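Local coordinates for tryptophan synthase alpha-subunit (Pyrococcus furiosus, PDB 1GEQ), which catalyses, as the alpha subunit of tryptophan synthase, the aldol cleavage of indoleglycerol phosphate to indole and glyceraldehyde 3-phosphate, at residues A[6-11]-A[32-37]. Residues are numbered along the deposited sequence; the frame is centred on the assembly and turned at random.
Sequences SLIPYL and AGAIEL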
loop_
_atom_site.group_PDB
_atom_site.type_symbol
_atom_site.label_atom_id
_atom_site.label_comp_id
_atom_site.label_asym_id
_atom_site.label_seq_id
_atom_site.Cartn_x
_atom_site.Cartn_y
_atom_site.Cartn_z
ATOM N N SER A 6 -2.558 -3.165 -13.366
ATOM C CA SER A 6 -3.463 -3.050 -12.235
ATOM C C SER A 6 -3.474 -1.719 -11.493
ATOM O O SER A 6 -2.446 -1.040 -11.357
ATOM C CB SER A 6 -3.159 -4.153 -11.210
ATOM O OG SER A 6 -3.514 -5.432 -11.692
ATOM N N LEU A 7 -4.659 -1.366 -11.008
ATOM C CA LEU A 7 -4.816 -0.167 -10.205
ATOM C C LEU A 7 -4.821 -0.771 -8.810
ATOM O O LEU A 7 -5.485 -1.787 -8.565
ATOM C CB LEU A 7 -6.147 0.529 -10.502
ATOM C CG LEU A 7 -6.063 2.054 -10.489
ATOM C CD1 LEU A 7 -5.176 2.502 -11.639
ATOM C CD2 LEU A 7 -7.450 2.668 -10.621
ATOM N N ILE A 8 -4.070 -0.160 -7.898
ATOM C CA ILE A 8 -3.958 -0.668 -6.540
ATOM C C ILE A 8 -4.387 0.405 -5.552
ATOM O O ILE A 8 -3.631 1.328 -5.262
ATOM C CB ILE A 8 -2.493 -1.075 -6.248
ATOM C CG1 ILE A 8 -2.043 -2.117 -7.281
ATOM C CG2 ILE A 8 -2.355 -1.591 -4.817
ATOM C CD1 ILE A 8 -0.536 -2.307 -7.342
ATOM N N PRO A 9 -5.618 0.297 -5.028
ATOM C CA PRO A 9 -6.067 1.309 -4.070
ATOM C C PRO A 9 -5.338 1.193 -2.734
ATOM O O PRO A 9 -4.955 0.093 -2.314
ATOM C CB PRO A 9 -7.564 1.007 -3.911
ATOM C CG PRO A 9 -7.928 0.198 -5.160
ATOM C CD PRO A 9 -6.696 -0.647 -5.361
ATOM N N TYR A 10 -5.122 2.335 -2.087
ATOM C CA TYR A 10 -4.527 2.360 -0.758
ATOM C C TYR A 10 -5.603 3.024 0.101
ATOM O O TYR A 10 -6.184 4.031 -0.309
ATOM C CB TYR A 10 -3.268 3.231 -0.676
ATOM C CG TYR A 10 -2.963 3.609 0.765
ATOM C CD1 TYR A 10 -2.209 2.771 1.587
ATOM C CD2 TYR A 10 -3.556 4.742 1.343
ATOM C CE1 TYR A 10 -2.061 3.038 2.952
ATOM C CE2 TYR A 10 -3.418 5.014 2.701
ATOM C CZ TYR A 10 -2.676 4.158 3.503
ATOM O OH TYR A 10 -2.586 4.407 4.859
ATOM N N LEU A 11 -5.867 2.459 1.273
ATOM C CA LEU A 11 -6.854 3.022 2.196
ATOM C C LEU A 11 -6.305 2.866 3.600
ATOM O O LEU A 11 -5.614 1.893 3.890
ATOM C CB LEU A 11 -8.193 2.267 2.116
ATOM C CG LEU A 11 -9.040 2.340 0.847
ATOM C CD1 LEU A 11 -10.270 1.463 1.013
ATOM C CD2 LEU A 11 -9.453 3.773 0.582
ATOM N N ALA A 32 -9.867 -3.287 -8.559
ATOM C CA ALA A 32 -8.523 -3.498 -8.025
ATOM C C ALA A 32 -7.784 -4.772 -8.420
ATOM O O ALA A 32 -8.374 -5.848 -8.503
ATOM C CB ALA A 32 -8.580 -3.403 -6.509
ATOM N N GLY A 33 -6.477 -4.629 -8.637
ATOM C CA GLY A 33 -5.634 -5.766 -8.978
ATOM C C GLY A 33 -5.019 -6.237 -7.672
ATOM O O GLY A 33 -4.604 -7.381 -7.532
ATOM N N ALA A 34 -4.967 -5.321 -6.708
ATOM C CA ALA A 34 -4.440 -5.585 -5.382
ATOM C C ALA A 34 -4.863 -4.415 -4.499
ATOM O O ALA A 34 -5.251 -3.367 -5.005
ATOM C CB ALA A 34 -2.918 -5.698 -5.412
ATOM N N ILE A 35 -4.782 -4.605 -3.187
ATOM C CA ILE A 35 -5.174 -3.569 -2.236
ATOM C C ILE A 35 -4.130 -3.353 -1.134
ATOM O O ILE A 35 -3.606 -4.313 -0.572
ATOM C CB ILE A 35 -6.519 -3.945 -1.571
ATOM C CG1 ILE A 35 -7.633 -3.905 -2.619
ATOM C CG2 ILE A 35 -6.823 -3.004 -0.414
ATOM C CD1 ILE A 35 -8.955 -4.481 -2.137
ATOM N N GLU A 36 -3.822 -2.093 -0.849
ATOM C CA GLU A 36 -2.878 -1.753 0.219
ATOM C C GLU A 36 -3.719 -1.200 1.365
ATOM O O GLU A 36 -4.438 -0.218 1.192
ATOM C CB GLU A 36 -1.873 -0.682 -0.232
ATOM C CG GLU A 36 -0.697 -1.210 -1.060
ATOM C CD GLU A 36 0.330 -0.133 -1.368
ATOM O OE1 GLU A 36 1.362 -0.446 -2.001
ATOM O OE2 GLU A 36 0.109 1.031 -0.970
ATOM N N LEU A 37 -3.641 -1.843 2.523
ATOM C CA LEU A 37 -4.400 -1.410 3.692
ATOM C C LEU A 37 -3.412 -0.874 4.714
ATOM O O LEU A 37 -2.567 -1.618 5.225
ATOM C CB LEU A 37 -5.175 -2.589 4.290
ATOM C CG LEU A 37 -6.109 -2.289 5.473
ATOM C CD1 LEU A 37 -7.207 -1.335 5.035
ATOM C CD2 LEU A 37 -6.716 -3.591 5.996
#
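The first two strands of the eight-stranded TIM barrel meet here: 6-11 runs beside 32-37, with the axes of strands 6-11 and 35-37 at 14°. Two backbone bonds set the parallel register, Tyr10 opposite Glu36: Glu36 N donates to Pro9 O at 2.9 Å and nearly straight (176°), while Leu11 N returns to Glu36 O. A third, Gly33 N to Leu7 O, ties in the loop before strand 35-37. Pro9 has no N-H, and its CD lies 3.1 Å from Ala34 O, a carbonyl buried without any hydrogen-bond partner; Ile8 CA also approaches that oxygen, in a CA-H...O contact of 3.4 Å. Both branches of Ile8 lie against Ala34: CG1 is 4.1 Å from its CB, and CG2, anti to the backbone N, comes within 3.4 Å of Ala34 O and also reaches Glu36 CG. An alanine in place of Ile8 would probably open a gap beside Ala34 CB and leave the Glu36 methylene chain freer to shift. On the helix-facing side of the wall, where Pro9 also touches Leu223 of helix 221-230, Pro9 CD rests on Ala32 CB at 3.5 Å. Glu36, a proton acceptor of the active site, extends its chain beyond CG, with OE2 3.9 Å from Tyr10 CD1; carboxylate and ring planes stand 84° apart. Tyr10 OH bonds instead to Thr12 OG1. Leu11 lies on the opposite face, packing on Phe24 and Leu25 of helix 18-28 in this beta-alpha-beta unit; Tyr10 and Glu36 face the interior, an arrangement characteristic of the TrpA barrel and its active site.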